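Local structure of 2-C-methyl-D-erythritol 4-phosphate cytidylyltransferase (Thermus thermophilus HB8, 2PX7) at residues V85-G90 with A98-A103; P43-Q48 with V70-G75; A91-S96 with V109-V114. The protein probably catalyses the transfer of the cytidylyl group of CTP to 2-C-methyl-D-erythritol 4-phosphate, an early step of the DXP pathway to isoprenoids. All blocks are in the same frame, centred on the assembly; numbering follows the deposited sequence.

Interaction 1. Residues V85-G90 with A98-A103; sequences VFLEGG and ARLLEA
Arg99 lays one face of its guanidinium against the backbone of Gly89 and Gly90. Gly90 CA lies over this face, off toward the rim, with Arg99 NH2 at 3.7 Å. The chain is extended from CG to NE, which carries the charged end from the helix to the end of strand 85-88. There Arg99 NH1 donates to Glu88 O at 3.0 Å. The bond is bent, with an N-H...O angle of 144°. The nitrogen stands well above the carbonyl plane rather than on a lone pair. Gly89 O is also close to NH1, but the angle is too poor for a bond. A CB at Gly90 would point at the arginine, so the glycine probably helps the guanidinium lie flat here.

Next to this, Leu87 meets Leu100 apolar to apolar, Leu87 CG to Leu100 CD2 at 3.9 Å. The two side chains cross obliquely. Leu87 CD1 also rests on the helix backbone, 3.7 Å from Arg99 O.

Residues 98-103 of helix 93-103 run at 137° to strand 85-88, an outermost strand of the sheet within this chain. Strand 85-88 pairs in parallel with strand 67-72. Leu100 also touches Leu69 of strand 67-72 and Leu29 of strand 27-31.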
ATOM      1  N   VAL A  85      27.274 -12.990  -7.084  1.00 40.30           N
ATOM      2  CA  VAL A  85      28.546 -12.254  -7.101  1.00 38.50           C
ATOM      3  C   VAL A  85      28.351 -10.891  -6.420  1.00 37.36           C
ATOM      4  O   VAL A  85      27.365 -10.213  -6.673  1.00 36.08           O
ATOM      5  CB  VAL A  85      29.111 -12.141  -8.547  1.00 38.74           C
ATOM      6  CG1 VAL A  85      30.285 -11.157  -8.622  1.00 38.31           C
ATOM      7  CG2 VAL A  85      29.530 -13.537  -9.068  1.00 38.53           C
ATOM      8  N   PHE A  86      29.274 -10.525  -5.530  1.00 36.27           N
ATOM      9  CA  PHE A  86      29.154  -9.320  -4.702  1.00 36.18           C
ATOM     10  C   PHE A  86      30.159  -8.230  -5.076  1.00 36.33           C
ATOM     11  O   PHE A  86      31.303  -8.526  -5.420  1.00 36.31           O
ATOM     12  CB  PHE A  86      29.318  -9.671  -3.223  1.00 36.06           C
ATOM     13  CG  PHE A  86      28.246 -10.583  -2.695  1.00 36.64           C
ATOM     14  CD1 PHE A  86      27.121 -10.057  -2.069  1.00 36.44           C
ATOM     15  CD2 PHE A  86      28.359 -11.966  -2.832  1.00 37.09           C
ATOM     16  CE1 PHE A  86      26.116 -10.897  -1.586  1.00 38.60           C
ATOM     17  CE2 PHE A  86      27.360 -12.826  -2.347  1.00 38.44           C
ATOM     18  CZ  PHE A  86      26.233 -12.287  -1.726  1.00 37.50           C
ATOM     19  N   LEU A  87      29.719  -6.976  -5.011  1.00 36.17           N
ATOM     20  CA  LEU A  87      30.600  -5.820  -5.185  1.00 35.98           C
ATOM     21  C   LEU A  87      30.209  -4.767  -4.157  1.00 35.52           C
ATOM     22  O   LEU A  87      29.167  -4.891  -3.502  1.00 34.89           O
ATOM     23  CB  LEU A  87      30.479  -5.197  -6.584  1.00 36.65           C
ATOM     24  CG  LEU A  87      29.784  -5.721  -7.841  1.00 38.27           C
ATOM     25  CD1 LEU A  87      29.930  -4.691  -8.948  1.00 39.32           C
ATOM     26  CD2 LEU A  87      30.351  -7.054  -8.326  1.00 42.49           C
ATOM     27  N   GLU A  88      31.040  -3.736  -4.024  1.00 34.58           N
ATOM     28  CA  GLU A  88      30.755  -2.635  -3.110  1.00 34.78           C
ATOM     29  C   GLU A  88      29.828  -1.648  -3.802  1.00 34.24           C
ATOM     30  O   GLU A  88      30.089  -1.236  -4.935  1.00 33.77           O
ATOM     31  CB  GLU A  88      32.040  -1.933  -2.665  1.00 34.47           C
ATOM     32  CG  GLU A  88      33.071  -2.874  -2.061  1.00 35.69           C
ATOM     33  CD  GLU A  88      34.285  -2.165  -1.498  1.00 35.77           C
ATOM     34  OE1 GLU A  88      34.758  -1.151  -2.071  1.00 33.49           O
ATOM     35  OE2 GLU A  88      34.767  -2.641  -0.451  1.00 39.44           O
ATOM     36  N   GLY A  89      28.735  -1.305  -3.132  1.00 34.20           N
ATOM     37  CA  GLY A  89      27.796  -0.313  -3.648  1.00 34.15           C
ATOM     38  C   GLY A  89      28.255   1.117  -3.412  1.00 34.45           C
ATOM     39  O   GLY A  89      29.200   1.372  -2.635  1.00 34.10           O
ATOM     40  N   GLY A  90      27.587   2.057  -4.085  1.00 34.48           N
ATOM     41  CA  GLY A  90      27.848   3.473  -3.887  1.00 33.63           C
ATOM     42  C   GLY A  90      26.985   4.059  -2.799  1.00 34.08           C
ATOM     43  O   GLY A  90      26.303   3.334  -2.064  1.00 33.95           O
ATOM     44  N   ALA A  98      24.370   1.258 -11.225  1.00 26.39           N
ATOM     45  CA  ALA A  98      25.374   1.510 -12.283  1.00 26.97           C
ATOM     46  C   ALA A  98      26.606   0.587 -12.152  1.00 27.06           C
ATOM     47  O   ALA A  98      27.140   0.076 -13.141  1.00 27.44           O
ATOM     48  CB  ALA A  98      25.806   3.003 -12.273  1.00 26.31           C
ATOM     49  N   ARG A  99      27.040   0.373 -10.918  1.00 27.94           N
ATOM     50  CA  ARG A  99      28.166  -0.516 -10.639  1.00 28.68           C
ATOM     51  C   ARG A  99      27.858  -1.944 -11.017  1.00 28.70           C
ATOM     52  O   ARG A  99      28.626  -2.580 -11.741  1.00 28.44           O
ATOM     53  CB  ARG A  99      28.571  -0.418  -9.173  1.00 28.79           C
ATOM     54  CG  ARG A  99      29.177   0.952  -8.834  1.00 30.43           C
ATOM     55  CD  ARG A  99      29.622   0.962  -7.392  1.00 33.44           C
ATOM     56  NE  ARG A  99      30.036   2.282  -6.936  1.00 34.65           N
ATOM     57  CZ  ARG A  99      30.859   2.492  -5.908  1.00 37.87           C
ATOM     58  NH1 ARG A  99      31.378   1.457  -5.241  1.00 36.07           N
ATOM     59  NH2 ARG A  99      31.169   3.740  -5.548  1.00 36.40           N
ATOM     60  N   LEU A 100      26.714  -2.429 -10.545  1.00 28.49           N
ATOM     61  CA  LEU A 100      26.234  -3.765 -10.884  1.00 28.98           C
ATOM     62  C   LEU A 100      26.071  -3.945 -12.380  1.00 29.05           C
ATOM     63  O   LEU A 100      26.403  -4.990 -12.923  1.00 29.42           O
ATOM     64  CB  LEU A 100      24.907  -4.056 -10.165  1.00 28.53           C
ATOM     65  CG  LEU A 100      25.005  -4.118  -8.639  1.00 28.92           C
ATOM     66  CD1 LEU A 100      23.611  -4.230  -8.043  1.00 28.27           C
ATOM     67  CD2 LEU A 100      25.904  -5.281  -8.189  1.00 28.91           C
ATOM     68  N   LEU A 101      25.552  -2.919 -13.037  1.00 30.08           N
ATOM     69  CA  LEU A 101      25.254  -2.962 -14.473  1.00 30.94           C
ATOM     70  C   LEU A 101      26.499  -3.188 -15.337  1.00 31.91           C
ATOM     71  O   LEU A 101      26.448  -3.885 -16.351  1.00 30.96           O
ATOM     72  CB  LEU A 101      24.577  -1.650 -14.879  1.00 30.60           C
ATOM     73  CG  LEU A 101      23.823  -1.501 -16.196  1.00 31.18           C
ATOM     74  CD1 LEU A 101      22.831  -2.664 -16.441  1.00 29.33           C
ATOM     75  CD2 LEU A 101      23.124  -0.136 -16.175  1.00 29.84           C
ATOM     76  N   GLU A 102      27.612  -2.585 -14.923  1.00 33.63           N
ATOM     77  CA  GLU A 102      28.883  -2.739 -15.623  1.00 35.83           C
ATOM     78  C   GLU A 102      29.345  -4.195 -15.645  1.00 35.60           C
ATOM     79  O   GLU A 102      29.996  -4.623 -16.602  1.00 35.98           O
ATOM     80  CB  GLU A 102      29.946  -1.857 -14.966  1.00 37.22           C
ATOM     81  CG  GLU A 102      31.072  -1.466 -15.906  1.00 43.83           C
ATOM     82  CD  GLU A 102      32.068  -0.536 -15.238  1.00 51.70           C
ATOM     83  OE1 GLU A 102      31.624   0.507 -14.699  1.00 54.47           O
ATOM     84  OE2 GLU A 102      33.286  -0.858 -15.259  1.00 55.08           O
ATOM     85  N   ALA A 103      28.975  -4.945 -14.603  1.00 35.15           N
ATOM     86  CA  ALA A 103      29.336  -6.354 -14.444  1.00 35.21           C
ATOM     87  C   ALA A 103      28.345  -7.333 -15.076  1.00 35.46           C
ATOM     88  O   ALA A 103      28.661  -8.517 -15.215  1.00 35.04           O
ATOM     89  CB  ALA A 103      29.521  -6.685 -12.962  1.00 35.20           C
TER

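Interaction 2. Residues P43-Q48 with V70-G75; sequences PKAFLQ and VALPPG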
ATOM      1  N   PRO A  43      23.445  -3.213   7.917  1.00 50.81           N
ATOM      2  CA  PRO A  43      22.982  -3.172   6.519  1.00 49.98           C
ATOM      3  C   PRO A  43      21.581  -3.760   6.369  1.00 48.99           C
ATOM      4  O   PRO A  43      21.293  -4.809   6.950  1.00 49.29           O
ATOM      5  CB  PRO A  43      24.000  -4.052   5.772  1.00 49.97           C
ATOM      6  CG  PRO A  43      25.190  -4.156   6.691  1.00 50.56           C
ATOM      7  CD  PRO A  43      24.611  -4.104   8.079  1.00 50.75           C
ATOM      8  N   LYS A  44      20.730  -3.087   5.593  1.00 47.79           N
ATOM      9  CA  LYS A  44      19.378  -3.572   5.277  1.00 46.55           C
ATOM     10  C   LYS A  44      19.349  -5.001   4.712  1.00 45.73           C
ATOM     11  O   LYS A  44      18.415  -5.769   4.981  1.00 44.69           O
ATOM     12  CB  LYS A  44      18.683  -2.612   4.302  1.00 46.94           C
ATOM     13  CG  LYS A  44      17.183  -2.851   4.123  1.00 47.71           C
ATOM     14  CD  LYS A  44      16.415  -2.623   5.440  1.00 50.36           C
ATOM     15  CE  LYS A  44      14.919  -2.390   5.220  1.00 51.18           C
ATOM     16  NZ  LYS A  44      14.628  -1.112   4.492  1.00 52.41           N
ATOM     17  N   ALA A  45      20.374  -5.352   3.937  1.00 44.66           N
ATOM     18  CA  ALA A  45      20.460  -6.680   3.332  1.00 44.37           C
ATOM     19  C   ALA A  45      20.530  -7.792   4.383  1.00 43.97           C
ATOM     20  O   ALA A  45      20.086  -8.905   4.135  1.00 43.24           O
ATOM     21  CB  ALA A  45      21.649  -6.764   2.400  1.00 44.05           C
ATOM     22  N   PHE A  46      21.074  -7.467   5.552  1.00 44.56           N
ATOM     23  CA  PHE A  46      21.215  -8.433   6.644  1.00 45.34           C
ATOM     24  C   PHE A  46      20.125  -8.315   7.716  1.00 45.80           C
ATOM     25  O   PHE A  46      20.263  -8.868   8.805  1.00 46.57           O
ATOM     26  CB  PHE A  46      22.616  -8.348   7.281  1.00 45.14           C
ATOM     27  CG  PHE A  46      23.763  -8.468   6.288  1.00 45.70           C
ATOM     28  CD1 PHE A  46      23.635  -9.217   5.117  1.00 44.61           C
ATOM     29  CD2 PHE A  46      24.988  -7.849   6.550  1.00 46.49           C
ATOM     30  CE1 PHE A  46      24.693  -9.325   4.215  1.00 44.46           C
ATOM     31  CE2 PHE A  46      26.055  -7.960   5.651  1.00 45.54           C
ATOM     32  CZ  PHE A  46      25.900  -8.698   4.483  1.00 43.88           C
ATOM     33  N   LEU A  47      19.045  -7.600   7.418  1.00 46.57           N
ATOM     34  CA  LEU A  47      17.892  -7.555   8.327  1.00 46.85           C
ATOM     35  C   LEU A  47      17.157  -8.895   8.296  1.00 47.27           C
ATOM     36  O   LEU A  47      16.758  -9.369   7.227  1.00 47.08           O
ATOM     37  CB  LEU A  47      16.945  -6.399   7.973  1.00 46.74           C
ATOM     38  CG  LEU A  47      15.693  -6.193   8.842  1.00 47.12           C
ATOM     39  CD1 LEU A  47      16.007  -5.470  10.148  1.00 46.70           C
ATOM     40  CD2 LEU A  47      14.626  -5.438   8.065  1.00 47.01           C
ATOM     41  N   GLN A  48      17.001  -9.505   9.471  1.00 47.77           N
ATOM     42  CA  GLN A  48      16.297 -10.779   9.604  1.00 48.71           C
ATOM     43  C   GLN A  48      14.786 -10.593   9.510  1.00 48.46           C
ATOM     44  O   GLN A  48      14.216  -9.708  10.144  1.00 48.41           O
ATOM     45  CB  GLN A  48      16.645 -11.476  10.931  1.00 48.98           C
ATOM     46  CG  GLN A  48      17.892 -12.352  10.887  1.00 51.89           C
ATOM     47  CD  GLN A  48      17.627 -13.759  10.379  1.00 54.85           C
ATOM     48  OE1 GLN A  48      16.561 -14.332  10.610  1.00 57.83           O
ATOM     49  NE2 GLN A  48      18.609 -14.331   9.689  1.00 56.35           N
ATOM     50  N   VAL A  70      25.034  -8.577  -6.589  1.00 30.21           N
ATOM     51  CA  VAL A  70      24.585  -7.905  -5.375  1.00 30.49           C
ATOM     52  C   VAL A  70      25.580  -6.825  -4.964  1.00 31.53           C
ATOM     53  O   VAL A  70      26.794  -7.062  -4.949  1.00 31.50           O
ATOM     54  CB  VAL A  70      24.418  -8.907  -4.200  1.00 30.37           C
ATOM     55  CG1 VAL A  70      23.938  -8.190  -2.916  1.00 28.85           C
ATOM     56  CG2 VAL A  70      23.457 -10.037  -4.582  1.00 29.80           C
ATOM     57  N   ALA A  71      25.053  -5.652  -4.622  1.00 31.93           N
ATOM     58  CA  ALA A  71      25.851  -4.555  -4.103  1.00 32.89           C
ATOM     59  C   ALA A  71      25.676  -4.474  -2.600  1.00 34.17           C
ATOM     60  O   ALA A  71      24.542  -4.491  -2.105  1.00 34.83           O
ATOM     61  CB  ALA A  71      25.441  -3.248  -4.746  1.00 32.77           C
ATOM     62  N   LEU A  72      26.787  -4.394  -1.867  1.00 34.40           N
ATOM     63  CA  LEU A  72      26.718  -4.248  -0.422  1.00 35.47           C
ATOM     64  C   LEU A  72      27.487  -3.013   0.047  1.00 36.43           C
ATOM     65  O   LEU A  72      28.415  -2.571  -0.631  1.00 36.04           O
ATOM     66  CB  LEU A  72      27.247  -5.512   0.278  1.00 35.49           C
ATOM     67  CG  LEU A  72      26.412  -6.789   0.157  1.00 35.34           C
ATOM     68  CD1 LEU A  72      27.130  -7.943   0.835  1.00 34.83           C
ATOM     69  CD2 LEU A  72      24.998  -6.598   0.737  1.00 35.97           C
ATOM     70  N   PRO A  73      27.120  -2.456   1.216  1.00 37.54           N
ATOM     71  CA  PRO A  73      27.855  -1.261   1.622  1.00 39.19           C
ATOM     72  C   PRO A  73      29.344  -1.607   1.824  1.00 40.59           C
ATOM     73  O   PRO A  73      29.650  -2.720   2.252  1.00 41.05           O
ATOM     74  CB  PRO A  73      27.196  -0.860   2.947  1.00 39.44           C
ATOM     75  CG  PRO A  73      25.885  -1.616   2.995  1.00 38.71           C
ATOM     76  CD  PRO A  73      26.116  -2.869   2.214  1.00 37.57           C
ATOM     77  N   PRO A  74      30.267  -0.683   1.470  1.00 41.59           N
ATOM     78  CA  PRO A  74      31.694  -0.964   1.664  1.00 42.33           C
ATOM     79  C   PRO A  74      31.986  -1.364   3.117  1.00 43.43           C
ATOM     80  O   PRO A  74      31.438  -0.765   4.042  1.00 43.17           O
ATOM     81  CB  PRO A  74      32.356   0.376   1.329  1.00 42.21           C
ATOM     82  CG  PRO A  74      31.396   1.050   0.374  1.00 42.11           C
ATOM     83  CD  PRO A  74      30.041   0.662   0.896  1.00 41.79           C
ATOM     84  N   GLY A  75      32.826  -2.377   3.310  1.00 44.73           N
ATOM     85  CA  GLY A  75      33.122  -2.871   4.657  1.00 46.60           C
ATOM     86  C   GLY A  75      32.255  -4.031   5.129  1.00 47.86           C
ATOM     87  O   GLY A  75      32.684  -4.817   5.974  1.00 48.38           O
TER
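Leu72 points its two methyl groups at different residues of the 43-48 segment. Leu72 CD2 touches Ala45 CB at 3.7 Å, and Leu72 CD1 touches Phe46 CZ at 3.9 Å. The setting is the Rossmann-like alpha/beta fold of the IspD cytidylyltransferases, where a loop after strand 27-31 packs on the end of neighbouring strand 67-72. All the contacts between the segments are apolar, and no hydrogen bond crosses.

The leucine has CG anti to its carbonyl carbon (chi1 -69°) and a nearly straight second torsion, which holds the fork of methyls out toward the loop. Phe46 comes to it with the far end of its ring, and the two side chains cross at about a right angle. Beside this pair the rings of Pro43 and Pro73 meet more loosely, Pro43 CB to Pro73 CG at 4.1 Å.

The loop keeps its shape by its own backbone bonds. Phe46 N donates to Pro43 O at 3.0 Å, and Leu47 N donates to Lys44 O at 3.1 Å. These bonds wind a short 3-10 turn that presents Ala45 and Phe46 to the strand. Outside it, Ala45 and Leu47 are tied by backbone bonds to Leu55 and Leu54. Phe46 also touches Pro79, and Leu72 is backed by Phe86 of the next strand.

Lys44, predicted to stabilise the transition state, belongs to the same turn but its side chain leads away from strand 67-72. Its NZ is hydrogen-bonded to Ile218 O.

Interaction 3. Residues A91-S96 with V109-V114; sequences ATRQAS and VLVHDV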
ATOM      1  N   ALA A  91      27.009   5.389  -2.695  1.00 34.26           N
ATOM      2  CA  ALA A  91      26.266   6.108  -1.654  1.00 34.12           C
ATOM      3  C   ALA A  91      24.757   6.074  -1.896  1.00 33.74           C
ATOM      4  O   ALA A  91      23.974   6.190  -0.949  1.00 34.13           O
ATOM      5  CB  ALA A  91      26.752   7.551  -1.559  1.00 34.26           C
ATOM      6  N   THR A  92      24.358   5.916  -3.161  1.00 32.91           N
ATOM      7  CA  THR A  92      22.939   5.853  -3.527  1.00 32.18           C
ATOM      8  C   THR A  92      22.627   4.551  -4.255  1.00 31.88           C
ATOM      9  O   THR A  92      23.511   3.960  -4.870  1.00 31.85           O
ATOM     10  CB  THR A  92      22.532   7.042  -4.430  1.00 31.82           C
ATOM     11  OG1 THR A  92      23.319   7.035  -5.627  1.00 31.04           O
ATOM     12  CG2 THR A  92      22.725   8.386  -3.695  1.00 31.95           C
ATOM     13  N   ARG A  93      21.370   4.109  -4.170  1.00 32.00           N
ATOM     14  CA  ARG A  93      20.869   2.941  -4.886  1.00 31.92           C
ATOM     15  C   ARG A  93      21.226   3.047  -6.364  1.00 30.81           C
ATOM     16  O   ARG A  93      21.728   2.102  -6.952  1.00 30.65           O
ATOM     17  CB  ARG A  93      19.349   2.799  -4.680  1.00 32.09           C
ATOM     18  CG  ARG A  93      18.675   1.602  -5.378  1.00 32.41           C
ATOM     19  CD  ARG A  93      17.144   1.870  -5.523  1.00 35.77           C
ATOM     20  NE  ARG A  93      16.359   0.746  -6.063  1.00 43.01           N
ATOM     21  CZ  ARG A  93      16.181   0.482  -7.367  1.00 45.06           C
ATOM     22  NH1 ARG A  93      16.759   1.246  -8.298  1.00 47.05           N
ATOM     23  NH2 ARG A  93      15.431  -0.547  -7.752  1.00 42.74           N
ATOM     24  N   GLN A  94      21.014   4.223  -6.948  1.00 30.09           N
ATOM     25  CA  GLN A  94      21.296   4.449  -8.353  1.00 28.70           C
ATOM     26  C   GLN A  94      22.750   4.188  -8.714  1.00 28.48           C
ATOM     27  O   GLN A  94      23.026   3.592  -9.752  1.00 27.31           O
ATOM     28  CB  GLN A  94      20.909   5.869  -8.745  1.00 28.54           C
ATOM     29  CG  GLN A  94      21.036   6.130 -10.238  1.00 27.35           C
ATOM     30  CD  GLN A  94      20.463   7.469 -10.653  1.00 27.32           C
ATOM     31  OE1 GLN A  94      19.404   7.873 -10.177  1.00 28.99           O
ATOM     32  NE2 GLN A  94      21.141   8.150 -11.555  1.00 25.45           N
ATOM     33  N   ALA A  95      23.669   4.680  -7.873  1.00 28.47           N
ATOM     34  CA  ALA A  95      25.109   4.444  -8.051  1.00 28.22           C
ATOM     35  C   ALA A  95      25.424   2.959  -7.927  1.00 27.49           C
ATOM     36  O   ALA A  95      26.236   2.438  -8.673  1.00 27.45           O
ATOM     37  CB  ALA A  95      25.925   5.253  -7.027  1.00 28.29           C
ATOM     38  N   SER A  96      24.766   2.276  -6.992  1.00 27.44           N
ATOM     39  CA  SER A  96      24.961   0.831  -6.863  1.00 26.97           C
ATOM     40  C   SER A  96      24.488   0.102  -8.107  1.00 26.70           C
ATOM     41  O   SER A  96      25.195  -0.792  -8.588  1.00 25.50           O
ATOM     42  CB  SER A  96      24.285   0.273  -5.616  1.00 26.97           C
ATOM     43  OG  SER A  96      24.835   0.861  -4.450  1.00 27.63           O
ATOM     44  N   VAL A 109      18.126  -7.566 -18.028  1.00 29.46           N
ATOM     45  CA  VAL A 109      18.356  -7.368 -16.593  1.00 28.19           C
ATOM     46  C   VAL A 109      17.067  -7.223 -15.812  1.00 27.27           C
ATOM     47  O   VAL A 109      16.121  -6.634 -16.292  1.00 26.69           O
ATOM     48  CB  VAL A 109      19.250  -6.125 -16.246  1.00 27.94           C
ATOM     49  CG1 VAL A 109      20.677  -6.432 -16.447  1.00 30.27           C
ATOM     50  CG2 VAL A 109      18.824  -4.847 -17.035  1.00 27.32           C
ATOM     51  N   LEU A 110      17.073  -7.738 -14.585  1.00 26.96           N
ATOM     52  CA  LEU A 110      16.045  -7.415 -13.599  1.00 27.29           C
ATOM     53  C   LEU A 110      16.716  -6.690 -12.449  1.00 27.22           C
ATOM     54  O   LEU A 110      17.768  -7.116 -11.963  1.00 27.45           O
ATOM     55  CB  LEU A 110      15.339  -8.673 -13.101  1.00 27.23           C
ATOM     56  CG  LEU A 110      14.484  -9.453 -14.116  1.00 29.18           C
ATOM     57  CD1 LEU A 110      14.100 -10.811 -13.549  1.00 27.87           C
ATOM     58  CD2 LEU A 110      13.209  -8.675 -14.539  1.00 30.57           C
ATOM     59  N   VAL A 111      16.141  -5.564 -12.048  1.00 26.63           N
ATOM     60  CA  VAL A 111      16.684  -4.797 -10.942  1.00 26.32           C
ATOM     61  C   VAL A 111      15.667  -4.826  -9.794  1.00 26.93           C
ATOM     62  O   VAL A 111      14.498  -4.471  -9.986  1.00 26.76           O
ATOM     63  CB  VAL A 111      16.953  -3.329 -11.340  1.00 26.15           C
ATOM     64  CG1 VAL A 111      17.783  -2.629 -10.250  1.00 23.90           C
ATOM     65  CG2 VAL A 111      17.646  -3.260 -12.710  1.00 26.41           C
ATOM     66  N   HIS A 112      16.114  -5.245  -8.616  1.00 26.65           N
ATOM     67  CA  HIS A 112      15.195  -5.491  -7.522  1.00 28.05           C
ATOM     68  C   HIS A 112      15.642  -4.894  -6.192  1.00 28.31           C
ATOM     69  O   HIS A 112      16.807  -4.971  -5.839  1.00 28.24           O
ATOM     70  CB  HIS A 112      14.923  -6.997  -7.375  1.00 27.70           C
ATOM     71  CG  HIS A 112      13.889  -7.315  -6.341  1.00 28.50           C
ATOM     72  ND1 HIS A 112      12.565  -6.958  -6.481  1.00 29.28           N
ATOM     73  CD2 HIS A 112      13.989  -7.931  -5.139  1.00 28.41           C
ATOM     74  CE1 HIS A 112      11.890  -7.354  -5.415  1.00 29.17           C
ATOM     75  NE2 HIS A 112      12.733  -7.944  -4.583  1.00 28.83           N
ATOM     76  N   ASP A 113      14.692  -4.274  -5.487  1.00 29.90           N
ATOM     77  CA  ASP A 113      14.889  -3.757  -4.144  1.00 31.60           C
ATOM     78  C   ASP A 113      14.925  -4.900  -3.170  1.00 31.22           C
ATOM     79  O   ASP A 113      13.964  -5.649  -3.104  1.00 31.84           O
ATOM     80  CB  ASP A 113      13.696  -2.912  -3.715  1.00 32.86           C
ATOM     81  CG  ASP A 113      13.604  -1.625  -4.441  1.00 39.26           C
ATOM     82  OD1 ASP A 113      14.560  -1.255  -5.176  1.00 45.76           O
ATOM     83  OD2 ASP A 113      12.540  -0.966  -4.279  1.00 45.40           O
ATOM     84  N   VAL A 114      16.000  -5.008  -2.390  1.00 31.19           N
ATOM     85  CA  VAL A 114      16.152  -6.071  -1.390  1.00 31.21           C
ATOM     86  C   VAL A 114      15.133  -5.943  -0.232  1.00 31.20           C
ATOM     87  O   VAL A 114      14.880  -6.909   0.488  1.00 31.38           O
ATOM     88  CB  VAL A 114      17.643  -6.145  -0.861  1.00 31.63           C
ATOM     89  CG1 VAL A 114      17.912  -5.076   0.196  1.00 30.25           C
ATOM     90  CG2 VAL A 114      17.973  -7.532  -0.323  1.00 31.48           C
TER
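Asp113 OD1 is gripped by two nitrogens of one arginine. Arg93 NE and Arg93 NH2 each donate to Asp113 OD1 at 2.8 Å, in a side-on salt bridge to a single oxygen. The oxygen lies in the guanidinium plane, at its edge. NE meets it nearly along the C-O axis. NH2 comes on the syn side, 28° out of the carboxylate plane. Both bonds are somewhat bent, because one atom has to serve two donors. The guanidinium and carboxylate planes are almost perpendicular, 86° apart.

Arg93 stands in the first turn of helix 93-103. Its CG is anti to the backbone N (chi1 -180°) and the chain runs extended to NE, which takes the charge across to Asp113, just past strand 108-111. Val111 CG1 lies 4.0 Å from Arg93 NH2 and gives the group an apolar neighbour. Arg93 NH1 has a long, weak ion pair with Asp195. The other carboxylate oxygen, Asp113 OD2, forms a salt bridge with Arg116, so arginines hold both oxygens. An alanine in place of Arg93 would take away both bonds to OD1 and is likely to leave the buried Asp113 carboxylate held mainly by Arg116 and freer to turn.

The side chain of Asp113 is about 4 Å from that of Lys217, predicted to position the substrate MEP. The bridge therefore borders the probable active site.

Thr92 is the N-cap of the helix, and its OG1 accepts from Ala95 N at 3.3 Å. The contact joins the N terminus of helix 93-103 to the segment just past strand 108-111. That strand lies between strands 27-31 and 165-174, with Pro31 against both Arg93 and Val111.

From the N terminus, interaction 2 comes first. It brings the loop after strand 27-31 to the end of strand 67-72 and closes a loop that contains helix 54-61. It is complete before the other two begin. Interaction 1 then joins strand 85-88 to the later turns of helix 93-103, closing a short loop through the start of that helix. Interaction 3 runs from the helix start to the segment after strand 108-111. Its loop holds the rest of the helix and the turn into that strand. Their segments alternate, so interactions 1 and 3 cross. Strands 67-72 and 85-88 are neighbours, which puts interactions 1 and 2 side by side. Ala71 CB packs on Ser96 CB between interactions 2 and 3. Together they tie one helix and one loop to the same sheet.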